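Local structure of cytosolic IMP-GMP specific 5'-nucleotidase (Legionella pneumophila subsp. pneumophila, 4OHF) at residues Val73-Ser76 and Lys77-Asn80; Gln99-Phe102 and Ser103-Lys106; Lys62-Phe65 and Asp66-Ile69; Arg30-Ser33 and Lys34-Glu37. The protein probably hydrolyses the 5'-phosphate of selected nucleoside monophosphates such as IMP and GMP, with magnesium bound in an HAD-like fold. One frame throughout, in Å; residues are numbered along the deposited sequence.

How the contacts relate
All four contacts are local turns or helix starts, and they follow the chain in the order 4, 3, 1, 2. Contact 4 joins strand 30-31 to helix 33-51, beside the magnesium site. Contact 3 is a turn in the connection to strand 73-75 and packs Phe63 and Phe65 on that helix; the centres of contacts 3 and 4 are about 13 Å apart. Contact 1 begins three residues further on and closes the hairpin of strands 73-75 and 80-84. Contact 2 starts helix 102-109 after edge strand 98-99 of the same five-stranded sheet; the centres of contacts 1 and 2 are about 14 Å apart, and Ile100 meets Asn80 there. The series thus leads from the metal site into this separate antiparallel sheet.

Contact 1 (Val73-Ser76 and Lys77-Asn80); sequences VIDS and KNGN
Asp75 and Asn80 face each other as an antiparallel hydrogen-bonded pair, with Asp75 N 2.8 Å from Asn80 O and Asn80 N 3.1 Å from Asp75 O, while Gly79 also faces Asp75 and makes a G1 beta bulge. This pair closes the hairpin between strand 73-75 and strand 80-84, and the positive phi of Gly79 (55°) lets the chain turn back into the second strand. A weak bond, Gly79 N to Ser76 O at 3.4 Å, spans the turn itself.

Asp75 is the side chain that bonds across the turn. Its CG lies anti to the backbone N (chi1 176°), which swings the carboxylate over the loop beyond the strand end. There OD2 accepts the backbone N of Asn78 over 3.2 Å in a nearly straight bond that arrives from above the carboxylate plane. OD1 takes a weaker, bent bond from Asn78 ND2 at 3.0 Å; the amide is turned 62° against the carboxylate. Beside them, CB of Lys77 lies 3.3 Å from Asp75 OD2, whereas the rest of the lysine chain runs extended away from the turn. On the same face, CB of Asp75 and CB of Asn80 are 4.1 Å apart.

Two neighbours tie the turn to the protein: Tyr109 OH bonds to Asp75 OD1, and Ser76 OG bonds to Asn120 O next to strand 121-122. A single buried carboxylate therefore serves a backbone N-H, a side-chain amide and a tyrosine hydroxyl. These partners, perhaps aided weakly at long range by the Lys77 ammonium, would be expected to stabilise its negative charge.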
ATOM      1  N   VAL B  73      -1.824  -5.404 -22.953  1.00 41.01           N
ATOM      2  CA  VAL B  73      -1.921  -4.499 -21.811  1.00 42.38           C
ATOM      3  C   VAL B  73      -2.071  -3.046 -22.260  1.00 43.81           C
ATOM      4  O   VAL B  73      -1.373  -2.585 -23.170  1.00 42.90           O
ATOM      5  CB  VAL B  73      -0.655  -4.581 -20.922  1.00 43.76           C
ATOM      6  CG1 VAL B  73      -0.736  -3.536 -19.820  1.00 42.01           C
ATOM      7  CG2 VAL B  73      -0.496  -5.980 -20.344  1.00 40.73           C
ATOM      8  N   ILE B  74      -2.972  -2.317 -21.614  1.00 45.58           N
ATOM      9  CA  ILE B  74      -3.174  -0.921 -21.967  1.00 49.58           C
ATOM     10  C   ILE B  74      -2.479   0.060 -21.022  1.00 50.95           C
ATOM     11  O   ILE B  74      -2.680   0.035 -19.807  1.00 51.79           O
ATOM     12  CB  ILE B  74      -4.667  -0.573 -22.040  1.00 49.68           C
ATOM     13  CG1 ILE B  74      -5.289  -1.268 -23.255  1.00 50.85           C
ATOM     14  CG2 ILE B  74      -4.851   0.937 -22.128  1.00 49.48           C
ATOM     15  CD1 ILE B  74      -6.743  -0.876 -23.527  1.00 51.52           C
ATOM     16  N   ASP B  75      -1.635   0.904 -21.601  1.00 53.24           N
ATOM     17  CA  ASP B  75      -0.911   1.930 -20.853  1.00 56.54           C
ATOM     18  C   ASP B  75      -1.747   3.190 -21.048  1.00 56.86           C
ATOM     19  O   ASP B  75      -1.528   3.945 -21.994  1.00 54.90           O
ATOM     20  CB  ASP B  75       0.496   2.111 -21.444  1.00 57.70           C
ATOM     21  CG  ASP B  75       1.283   3.228 -20.776  1.00 59.14           C
ATOM     22  OD1 ASP B  75       2.509   3.306 -21.019  1.00 58.56           O
ATOM     23  OD2 ASP B  75       0.685   4.029 -20.022  1.00 59.55           O
ATOM     24  N   SER B  76      -2.721   3.386 -20.161  1.00 58.68           N
ATOM     25  CA  SER B  76      -3.631   4.526 -20.246  1.00 60.75           C
ATOM     26  C   SER B  76      -2.903   5.857 -20.175  1.00 61.88           C
ATOM     27  O   SER B  76      -3.278   6.820 -20.841  1.00 60.68           O
ATOM     28  CB  SER B  76      -4.693   4.439 -19.139  1.00 61.31           C
ATOM     29  OG  SER B  76      -4.101   4.231 -17.871  1.00 62.07           O
ATOM     30  N   LYS B  77      -1.846   5.894 -19.378  1.00 63.85           N
ATOM     31  CA  LYS B  77      -1.063   7.104 -19.215  1.00 65.36           C
ATOM     32  C   LYS B  77      -0.623   7.664 -20.566  1.00 65.38           C
ATOM     33  O   LYS B  77      -0.881   8.822 -20.874  1.00 66.99           O
ATOM     34  CB  LYS B  77       0.158   6.803 -18.344  1.00 68.54           C
ATOM     35  CG  LYS B  77       1.155   7.951 -18.156  1.00 70.48           C
ATOM     36  CD  LYS B  77       2.491   7.379 -17.666  1.00 73.17           C
ATOM     37  CE  LYS B  77       3.579   8.433 -17.497  1.00 73.77           C
ATOM     38  NZ  LYS B  77       4.919   7.774 -17.367  1.00 74.05           N
ATOM     39  N   ASN B  78       0.017   6.839 -21.385  1.00 64.18           N
ATOM     40  CA  ASN B  78       0.513   7.306 -22.675  1.00 62.61           C
ATOM     41  C   ASN B  78      -0.261   6.847 -23.909  1.00 61.74           C
ATOM     42  O   ASN B  78       0.251   6.942 -25.030  1.00 60.04           O
ATOM     43  CB  ASN B  78       1.975   6.899 -22.825  1.00 64.41           C
ATOM     44  CG  ASN B  78       2.772   7.164 -21.574  1.00 65.94           C
ATOM     45  OD1 ASN B  78       2.730   8.264 -21.031  1.00 66.58           O
ATOM     46  ND2 ASN B  78       3.503   6.155 -21.105  1.00 68.08           N
ATOM     47  N   GLY B  79      -1.485   6.359 -23.713  1.00 60.29           N
ATOM     48  CA  GLY B  79      -2.287   5.897 -24.834  1.00 57.45           C
ATOM     49  C   GLY B  79      -1.590   4.843 -25.686  1.00 55.59           C
ATOM     50  O   GLY B  79      -1.640   4.893 -26.914  1.00 53.92           O
ATOM     51  N   ASN B  80      -0.941   3.886 -25.029  1.00 54.41           N
ATOM     52  CA  ASN B  80      -0.232   2.814 -25.732  1.00 53.72           C
ATOM     53  C   ASN B  80      -0.768   1.420 -25.395  1.00 51.64           C
ATOM     54  O   ASN B  80      -1.428   1.220 -24.373  1.00 50.68           O
ATOM     55  CB  ASN B  80       1.268   2.859 -25.406  1.00 53.70           C
ATOM     56  CG  ASN B  80       1.922   4.164 -25.823  1.00 54.79           C
ATOM     57  OD1 ASN B  80       1.678   4.681 -26.918  1.00 52.76           O
ATOM     58  ND2 ASN B  80       2.777   4.697 -24.954  1.00 55.79           N
TER

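Contact 2 (Gln99-Phe102 and Ser103-Lys106); sequences QISF and SDQK
Ser101 meets Asp104 through its hydroxyl: OG accepts the backbone N of Asp104 over 3.2 Å, in an almost linear bond (169°). The hydroxyl sits between the backbone N and the carbonyl carbon (chi1 67°), and this places it under the first turn of the helix. The aspartate side chain folds beside it, with CG 3.4 Å from Ser101 OG. Ile100 also contributes one branch, its CG2 methyl, which lies 3.7 Å from Asp104 CB and equally close to the backbone N of Gln105.

The arrangement is a helix N-cap: Ser101 is the last residue before helix 102-109, and its side chain supplies an acceptor for an N-H that has no preceding helical carbonyl to bond to. The regular pattern of the helix begins at the same residue. Ser101 O receives Gln105 N at 2.9 Å, and Phe102 O receives Lys106 N at 3.3 Å. Gln105 N also makes a weak, strongly bent bond to Phe102 O. The CB of Gln105 sits against both carbonyl oxygens, 3.4 Å from Ser101 O and just as near to Phe102 O.

Further out, strand 90-95 packs against the residues on both sides of the cap, Ile100 before it and Gln105 after it. Ile100 is bonded through its backbone to Ser93 and packs its side chain on Ser93 and His95. Gln105, the buried residue of the group, stretches its side chain across to the same strand, where OE1 makes a weak hydrogen bond with Ser93 OG and the chain touches Ile90.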
ATOM      1  N   GLN B  99       2.830   1.582 -34.723  1.00 67.48           N
ATOM      2  CA  GLN B  99       3.751   0.796 -33.920  1.00 66.77           C
ATOM      3  C   GLN B  99       4.918   1.660 -33.480  1.00 66.66           C
ATOM      4  O   GLN B  99       5.466   2.406 -34.280  1.00 67.06           O
ATOM      5  CB  GLN B  99       4.299  -0.395 -34.712  1.00 66.60           C
ATOM      6  CG  GLN B  99       5.348  -1.194 -33.926  1.00 66.59           C
ATOM      7  CD  GLN B  99       5.941  -2.351 -34.708  1.00 65.95           C
ATOM      8  OE1 GLN B  99       6.430  -2.176 -35.816  1.00 69.75           O
ATOM      9  NE2 GLN B  99       5.909  -3.536 -34.125  1.00 66.10           N
ATOM     10  N   ILE B 100       5.295   1.555 -32.211  1.00 66.20           N
ATOM     11  CA  ILE B 100       6.421   2.316 -31.685  1.00 66.88           C
ATOM     12  C   ILE B 100       7.724   1.584 -32.034  1.00 69.05           C
ATOM     13  O   ILE B 100       7.775   0.354 -32.009  1.00 68.68           O
ATOM     14  CB  ILE B 100       6.326   2.457 -30.161  1.00 64.63           C
ATOM     15  CG1 ILE B 100       4.995   3.110 -29.782  1.00 62.47           C
ATOM     16  CG2 ILE B 100       7.493   3.274 -29.652  1.00 65.17           C
ATOM     17  CD1 ILE B 100       4.679   3.080 -28.305  1.00 60.74           C
ATOM     18  N   SER B 101       8.766   2.341 -32.371  1.00 71.26           N
ATOM     19  CA  SER B 101      10.060   1.760 -32.727  1.00 72.96           C
ATOM     20  C   SER B 101      10.844   1.400 -31.468  1.00 73.95           C
ATOM     21  O   SER B 101      10.590   1.943 -30.388  1.00 73.03           O
ATOM     22  CB  SER B 101      10.878   2.752 -33.566  1.00 73.49           C
ATOM     23  OG  SER B 101      11.263   3.891 -32.801  1.00 74.31           O
ATOM     24  N   PHE B 102      11.800   0.488 -31.613  1.00 75.26           N
ATOM     25  CA  PHE B 102      12.616   0.058 -30.480  1.00 77.71           C
ATOM     26  C   PHE B 102      13.244   1.265 -29.793  1.00 77.94           C
ATOM     27  O   PHE B 102      13.288   1.341 -28.565  1.00 77.40           O
ATOM     28  CB  PHE B 102      13.722  -0.895 -30.950  1.00 79.74           C
ATOM     29  CG  PHE B 102      14.403  -1.648 -29.831  1.00 80.80           C
ATOM     30  CD1 PHE B 102      15.661  -2.215 -30.025  1.00 81.68           C
ATOM     31  CD2 PHE B 102      13.782  -1.804 -28.593  1.00 81.55           C
ATOM     32  CE1 PHE B 102      16.293  -2.924 -29.004  1.00 82.29           C
ATOM     33  CE2 PHE B 102      14.404  -2.512 -27.562  1.00 81.99           C
ATOM     34  CZ  PHE B 102      15.661  -3.072 -27.767  1.00 82.45           C
ATOM     35  N   SER B 103      13.721   2.210 -30.599  1.00 78.59           N
ATOM     36  CA  SER B 103      14.350   3.420 -30.089  1.00 79.67           C
ATOM     37  C   SER B 103      13.408   4.248 -29.230  1.00 80.09           C
ATOM     38  O   SER B 103      13.710   4.545 -28.075  1.00 79.59           O
ATOM     39  CB  SER B 103      14.846   4.279 -31.248  1.00 80.46           C
ATOM     40  OG  SER B 103      15.776   3.561 -32.029  1.00 81.60           O
ATOM     41  N   ASP B 104      12.270   4.623 -29.804  1.00 80.98           N
ATOM     42  CA  ASP B 104      11.296   5.430 -29.087  1.00 81.97           C
ATOM     43  C   ASP B 104      10.711   4.711 -27.883  1.00 81.53           C
ATOM     44  O   ASP B 104      10.248   5.348 -26.937  1.00 81.53           O
ATOM     45  CB  ASP B 104      10.174   5.860 -30.029  1.00 83.98           C
ATOM     46  CG  ASP B 104      10.659   6.803 -31.114  1.00 85.68           C
ATOM     47  OD1 ASP B 104       9.809   7.302 -31.884  1.00 86.50           O
ATOM     48  OD2 ASP B 104      11.886   7.042 -31.196  1.00 86.88           O
ATOM     49  N   GLN B 105      10.733   3.384 -27.916  1.00 81.27           N
ATOM     50  CA  GLN B 105      10.206   2.610 -26.800  1.00 80.81           C
ATOM     51  C   GLN B 105      11.080   2.856 -25.580  1.00 80.25           C
ATOM     52  O   GLN B 105      10.577   3.121 -24.482  1.00 78.92           O
ATOM     53  CB  GLN B 105      10.190   1.119 -27.135  1.00 80.56           C
ATOM     54  CG  GLN B 105       9.572   0.260 -26.048  1.00 80.21           C
ATOM     55  CD  GLN B 105       9.610  -1.217 -26.379  1.00 81.20           C
ATOM     56  OE1 GLN B 105       8.974  -1.673 -27.341  1.00 80.16           O
ATOM     57  NE2 GLN B 105      10.361  -1.979 -25.583  1.00 80.95           N
ATOM     58  N   LYS B 106      12.392   2.775 -25.780  1.00 80.54           N
ATOM     59  CA  LYS B 106      13.329   3.002 -24.690  1.00 81.02           C
ATOM     60  C   LYS B 106      13.264   4.429 -24.183  1.00 80.48           C
ATOM     61  O   LYS B 106      13.569   4.692 -23.025  1.00 81.30           O
ATOM     62  CB  LYS B 106      14.752   2.657 -25.117  1.00 81.13           C
ATOM     63  CG  LYS B 106      15.120   1.211 -24.800  1.00 83.74           C
ATOM     64  CD  LYS B 106      14.980   0.926 -23.291  1.00 85.61           C
ATOM     65  CE  LYS B 106      15.122  -0.560 -22.969  1.00 85.84           C
ATOM     66  NZ  LYS B 106      16.433  -1.109 -23.425  1.00 86.27           N
TER

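Contact 3 (Lys62-Phe65 and Asp66-Ile69); sequences KFNF and DDAI
Asn64 reaches across to Asp66 with its side-chain oxygen, OD1 lying 3.4 Å from the backbone N of Asp66 in a weak hydrogen bond. The other half of the same amide goes to Asp67, since ND2 gives a weak, bent bond to OD1 of Asp67 over 3.0 Å. With CG anti to the backbone N (chi1 167°), the asparagine side chain lies alongside the turn, where both ends of its amide find partners. The Asp67 carboxylate stands nearly perpendicular to the amide, at 85°, and its OD2 lies near Asn64 CB.

The backbone underneath is a type I beta turn with Phe65 and Asp66 at its corners, closed by a nearly straight bond from Asp67 N to Asn64 O at 2.8 Å. Over it, the link from Asn64 OD1 to Asp66 N forms a weak Asx turn. Asp66 holds its CB 4.1 Å from Asn64 OD1, and the Asp66 carboxylate is turned almost perpendicular to the Asn64 amide.

Phe65, at the first corner of the turn, sends its ring to Lys34 and Glu37 of helix 33-51. Behind the turn, the carbonyl oxygens are taken up by another part of the chain: Asp66 O accepts from Asn403 ND2, and Asp67 O from Lys405 NZ and Trp406 NE1.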
ATOM      1  N   LYS B  62     -14.224   1.610 -37.935  1.00 70.88           N
ATOM      2  CA  LYS B  62     -14.487   0.265 -38.427  1.00 68.93           C
ATOM      3  C   LYS B  62     -13.837  -0.767 -37.520  1.00 66.27           C
ATOM      4  O   LYS B  62     -12.707  -0.585 -37.068  1.00 65.90           O
ATOM      5  CB  LYS B  62     -13.962   0.110 -39.860  1.00 70.38           C
ATOM      6  CG  LYS B  62     -15.052  -0.115 -40.899  1.00 72.16           C
ATOM      7  CD  LYS B  62     -16.107   0.983 -40.831  1.00 73.99           C
ATOM      8  CE  LYS B  62     -17.306   0.680 -41.723  1.00 75.03           C
ATOM      9  NZ  LYS B  62     -18.371   1.722 -41.579  1.00 73.70           N
ATOM     10  N   PHE B  63     -14.559  -1.849 -37.260  1.00 63.17           N
ATOM     11  CA  PHE B  63     -14.063  -2.914 -36.400  1.00 59.65           C
ATOM     12  C   PHE B  63     -13.454  -4.076 -37.166  1.00 56.84           C
ATOM     13  O   PHE B  63     -14.109  -4.705 -37.990  1.00 54.65           O
ATOM     14  CB  PHE B  63     -15.191  -3.433 -35.501  1.00 59.26           C
ATOM     15  CG  PHE B  63     -14.831  -4.669 -34.719  1.00 57.80           C
ATOM     16  CD1 PHE B  63     -15.118  -5.930 -35.219  1.00 58.33           C
ATOM     17  CD2 PHE B  63     -14.199  -4.569 -33.483  1.00 56.95           C
ATOM     18  CE1 PHE B  63     -14.781  -7.078 -34.498  1.00 57.75           C
ATOM     19  CE2 PHE B  63     -13.860  -5.710 -32.757  1.00 55.52           C
ATOM     20  CZ  PHE B  63     -14.152  -6.963 -33.264  1.00 55.36           C
ATOM     21  N   ASN B  64     -12.182  -4.343 -36.894  1.00 55.41           N
ATOM     22  CA  ASN B  64     -11.481  -5.457 -37.520  1.00 54.42           C
ATOM     23  C   ASN B  64     -10.910  -6.363 -36.432  1.00 53.68           C
ATOM     24  O   ASN B  64      -9.904  -6.039 -35.789  1.00 52.39           O
ATOM     25  CB  ASN B  64     -10.361  -4.963 -38.435  1.00 52.61           C
ATOM     26  CG  ASN B  64      -9.416  -6.079 -38.848  1.00 52.32           C
ATOM     27  OD1 ASN B  64      -9.828  -7.202 -39.113  1.00 48.65           O
ATOM     28  ND2 ASN B  64      -8.136  -5.766 -38.906  1.00 56.52           N
ATOM     29  N   PHE B  65     -11.569  -7.502 -36.243  1.00 51.48           N
ATOM     30  CA  PHE B  65     -11.191  -8.484 -35.236  1.00 49.68           C
ATOM     31  C   PHE B  65      -9.688  -8.718 -35.087  1.00 49.19           C
ATOM     32  O   PHE B  65      -9.190  -8.870 -33.981  1.00 48.65           O
ATOM     33  CB  PHE B  65     -11.883  -9.805 -35.549  1.00 49.96           C
ATOM     34  CG  PHE B  65     -11.899 -10.774 -34.404  1.00 49.35           C
ATOM     35  CD1 PHE B  65     -11.481 -12.084 -34.591  1.00 49.28           C
ATOM     36  CD2 PHE B  65     -12.383 -10.391 -33.155  1.00 49.31           C
ATOM     37  CE1 PHE B  65     -11.550 -13.008 -33.549  1.00 53.15           C
ATOM     38  CE2 PHE B  65     -12.458 -11.295 -32.107  1.00 48.84           C
ATOM     39  CZ  PHE B  65     -12.044 -12.610 -32.297  1.00 51.78           C
ATOM     40  N   ASP B  66      -8.958  -8.742 -36.193  1.00 48.82           N
ATOM     41  CA  ASP B  66      -7.534  -8.995 -36.110  1.00 49.32           C
ATOM     42  C   ASP B  66      -6.631  -7.824 -35.736  1.00 49.71           C
ATOM     43  O   ASP B  66      -5.424  -8.013 -35.625  1.00 51.00           O
ATOM     44  CB  ASP B  66      -7.034  -9.617 -37.413  1.00 50.85           C
ATOM     45  CG  ASP B  66      -7.649 -10.972 -37.685  1.00 52.40           C
ATOM     46  OD1 ASP B  66      -7.588 -11.848 -36.791  1.00 51.97           O
ATOM     47  OD2 ASP B  66      -8.188 -11.167 -38.799  1.00 52.98           O
ATOM     48  N   ASP B  67      -7.181  -6.628 -35.538  1.00 49.56           N
ATOM     49  CA  ASP B  67      -6.345  -5.483 -35.167  1.00 49.35           C
ATOM     50  C   ASP B  67      -5.706  -5.647 -33.795  1.00 48.39           C
ATOM     51  O   ASP B  67      -4.738  -4.955 -33.449  1.00 48.49           O
ATOM     52  CB  ASP B  67      -7.142  -4.176 -35.200  1.00 51.56           C
ATOM     53  CG  ASP B  67      -7.313  -3.637 -36.608  1.00 54.21           C
ATOM     54  OD1 ASP B  67      -6.389  -3.850 -37.425  1.00 54.02           O
ATOM     55  OD2 ASP B  67      -8.359  -2.997 -36.889  1.00 56.39           O
ATOM     56  N   ALA B  68      -6.256  -6.560 -33.007  1.00 47.05           N
ATOM     57  CA  ALA B  68      -5.726  -6.833 -31.683  1.00 45.49           C
ATOM     58  C   ALA B  68      -5.777  -8.332 -31.363  1.00 44.43           C
ATOM     59  O   ALA B  68      -6.409  -9.125 -32.069  1.00 44.45           O
ATOM     60  CB  ALA B  68      -6.490  -6.034 -30.632  1.00 43.51           C
ATOM     61  N   ILE B  69      -5.093  -8.714 -30.294  1.00 43.08           N
ATOM     62  CA  ILE B  69      -5.039 -10.100 -29.880  1.00 41.02           C
ATOM     63  C   ILE B  69      -5.274 -10.185 -28.376  1.00 41.44           C
ATOM     64  O   ILE B  69      -5.216  -9.168 -27.685  1.00 40.49           O
ATOM     65  CB  ILE B  69      -3.683 -10.692 -30.301  1.00 41.49           C
ATOM     66  CG1 ILE B  69      -3.948 -11.949 -31.106  1.00 42.40           C
ATOM     67  CG2 ILE B  69      -2.754 -10.920 -29.109  1.00 37.94           C
ATOM     68  CD1 ILE B  69      -2.693 -12.634 -31.560  1.00 51.69           C
TER

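Contact 4 (Arg30-Ser33 and Lys34-Glu37); sequences RYNS and KNFE
The rings of Tyr31 and Phe36 meet obliquely, their planes 59° apart and their centroids at 5.4 Å, with Tyr31 CD1 coming 3.9 Å from Phe36 CD2. His26 lies against both rings and meets that of Phe36 edge-to-face. This aromatic group adjoins a helix N-cap, where strand 30-31 passes into helix 33-51 close to the magnesium site of the HAD-like fold. The hydroxyl of Tyr31 is hydrogen-bonded to OD1 of Asp25, a ligand of the magnesium ion, and to Tyr215 OH, so the Tyr31 hydroxyl belongs to the second shell of the metal.

Asn32 is the cap. Its CG is anti to the backbone N (chi1 -177°), and this carries OD1 to the N-H of Asn35 in the first turn at 3.0 Å, in a nearly straight bond. The two asparagine amides lie almost parallel, 15° apart, and ND2 of Asn35 bonds away to Lys183 O. Helical bonding starts alongside: Phe36 N to Asn32 O at 2.8 Å, then Glu37 N to Ser33 O at 2.7 Å. Glu37 folds back over that last carbonyl, its CB and CG each 3.3 Å from Ser33 O.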
ATOM      1  N   ARG B  30     -21.176 -21.746 -25.491  1.00 42.80           N
ATOM      2  CA  ARG B  30     -20.263 -21.097 -26.434  1.00 45.60           C
ATOM      3  C   ARG B  30     -20.876 -19.964 -27.266  1.00 45.19           C
ATOM      4  O   ARG B  30     -22.034 -20.021 -27.684  1.00 43.29           O
ATOM      5  CB  ARG B  30     -19.634 -22.150 -27.356  1.00 46.88           C
ATOM      6  CG  ARG B  30     -18.124 -22.298 -27.190  1.00 50.20           C
ATOM      7  CD  ARG B  30     -17.693 -23.730 -26.959  1.00 48.96           C
ATOM      8  NE  ARG B  30     -18.071 -24.627 -28.053  1.00 53.06           N
ATOM      9  CZ  ARG B  30     -17.661 -24.523 -29.315  1.00 51.88           C
ATOM     10  NH1 ARG B  30     -16.840 -23.547 -29.677  1.00 51.19           N
ATOM     11  NH2 ARG B  30     -18.083 -25.402 -30.217  1.00 52.48           N
ATOM     12  N   TYR B  31     -20.082 -18.921 -27.480  1.00 45.99           N
ATOM     13  CA  TYR B  31     -20.499 -17.770 -28.270  1.00 46.04           C
ATOM     14  C   TYR B  31     -19.601 -17.600 -29.478  1.00 45.82           C
ATOM     15  O   TYR B  31     -18.431 -17.980 -29.460  1.00 45.52           O
ATOM     16  CB  TYR B  31     -20.418 -16.477 -27.450  1.00 46.42           C
ATOM     17  CG  TYR B  31     -21.545 -16.263 -26.467  1.00 46.54           C
ATOM     18  CD1 TYR B  31     -22.682 -15.548 -26.830  1.00 46.59           C
ATOM     19  CD2 TYR B  31     -21.459 -16.747 -25.162  1.00 45.55           C
ATOM     20  CE1 TYR B  31     -23.706 -15.314 -25.918  1.00 46.61           C
ATOM     21  CE2 TYR B  31     -22.472 -16.522 -24.248  1.00 46.57           C
ATOM     22  CZ  TYR B  31     -23.595 -15.803 -24.633  1.00 46.90           C
ATOM     23  OH  TYR B  31     -24.613 -15.582 -23.736  1.00 47.23           O
ATOM     24  N   ASN B  32     -20.164 -17.018 -30.525  1.00 46.70           N
ATOM     25  CA  ASN B  32     -19.425 -16.725 -31.741  1.00 48.48           C
ATOM     26  C   ASN B  32     -18.562 -15.500 -31.401  1.00 49.87           C
ATOM     27  O   ASN B  32     -19.057 -14.366 -31.384  1.00 51.25           O
ATOM     28  CB  ASN B  32     -20.411 -16.382 -32.852  1.00 49.05           C
ATOM     29  CG  ASN B  32     -19.733 -16.127 -34.163  1.00 49.63           C
ATOM     30  OD1 ASN B  32     -18.887 -15.231 -34.290  1.00 50.71           O
ATOM     31  ND2 ASN B  32     -20.096 -16.919 -35.161  1.00 50.63           N
ATOM     32  N   SER B  33     -17.282 -15.733 -31.120  1.00 49.97           N
ATOM     33  CA  SER B  33     -16.370 -14.662 -30.730  1.00 50.38           C
ATOM     34  C   SER B  33     -16.371 -13.391 -31.569  1.00 49.60           C
ATOM     35  O   SER B  33     -16.495 -12.295 -31.028  1.00 49.95           O
ATOM     36  CB  SER B  33     -14.940 -15.198 -30.640  1.00 51.24           C
ATOM     37  OG  SER B  33     -14.762 -15.984 -29.478  1.00 55.80           O
ATOM     38  N   LYS B  34     -16.216 -13.531 -32.879  1.00 49.26           N
ATOM     39  CA  LYS B  34     -16.183 -12.374 -33.758  1.00 47.92           C
ATOM     40  C   LYS B  34     -17.467 -11.577 -33.624  1.00 45.77           C
ATOM     41  O   LYS B  34     -17.436 -10.383 -33.330  1.00 46.28           O
ATOM     42  CB  LYS B  34     -16.003 -12.825 -35.203  1.00 50.36           C
ATOM     43  CG  LYS B  34     -14.935 -12.059 -35.963  1.00 54.03           C
ATOM     44  CD  LYS B  34     -15.486 -10.951 -36.843  1.00 54.16           C
ATOM     45  CE  LYS B  34     -16.249 -11.496 -38.046  1.00 56.50           C
ATOM     46  NZ  LYS B  34     -17.566 -12.118 -37.684  1.00 56.90           N
ATOM     47  N   ASN B  35     -18.598 -12.237 -33.826  1.00 42.84           N
ATOM     48  CA  ASN B  35     -19.868 -11.548 -33.730  1.00 44.88           C
ATOM     49  C   ASN B  35     -20.086 -10.886 -32.380  1.00 44.52           C
ATOM     50  O   ASN B  35     -20.556  -9.746 -32.306  1.00 43.14           O
ATOM     51  CB  ASN B  35     -21.022 -12.501 -34.025  1.00 46.39           C
ATOM     52  CG  ASN B  35     -21.025 -12.971 -35.456  1.00 48.82           C
ATOM     53  OD1 ASN B  35     -20.511 -12.287 -36.340  1.00 52.49           O
ATOM     54  ND2 ASN B  35     -21.613 -14.137 -35.700  1.00 49.38           N
ATOM     55  N   PHE B  36     -19.739 -11.605 -31.318  1.00 44.46           N
ATOM     56  CA  PHE B  36     -19.911 -11.085 -29.975  1.00 45.11           C
ATOM     57  C   PHE B  36     -18.975  -9.905 -29.691  1.00 46.08           C
ATOM     58  O   PHE B  36     -19.408  -8.901 -29.109  1.00 45.12           O
ATOM     59  CB  PHE B  36     -19.713 -12.211 -28.959  1.00 43.96           C
ATOM     60  CG  PHE B  36     -19.864 -11.779 -27.535  1.00 42.95           C
ATOM     61  CD1 PHE B  36     -18.815 -11.153 -26.866  1.00 42.46           C
ATOM     62  CD2 PHE B  36     -21.067 -11.979 -26.861  1.00 44.12           C
ATOM     63  CE1 PHE B  36     -18.965 -10.727 -25.543  1.00 42.45           C
ATOM     64  CE2 PHE B  36     -21.228 -11.552 -25.537  1.00 42.58           C
ATOM     65  CZ  PHE B  36     -20.173 -10.924 -24.880  1.00 42.08           C
ATOM     66  N   GLU B  37     -17.707 -10.012 -30.093  1.00 46.19           N
ATOM     67  CA  GLU B  37     -16.763  -8.915 -29.865  1.00 48.26           C
ATOM     68  C   GLU B  37     -17.281  -7.695 -30.605  1.00 48.05           C
ATOM     69  O   GLU B  37     -17.345  -6.605 -30.056  1.00 48.70           O
ATOM     70  CB  GLU B  37     -15.365  -9.241 -30.392  1.00 50.03           C
ATOM     71  CG  GLU B  37     -14.533 -10.165 -29.538  1.00 54.71           C
ATOM     72  CD  GLU B  37     -14.226  -9.611 -28.151  1.00 58.31           C
ATOM     73  OE1 GLU B  37     -14.311  -8.380 -27.935  1.00 55.57           O
ATOM     74  OE2 GLU B  37     -13.879 -10.432 -27.271  1.00 62.75           O
TER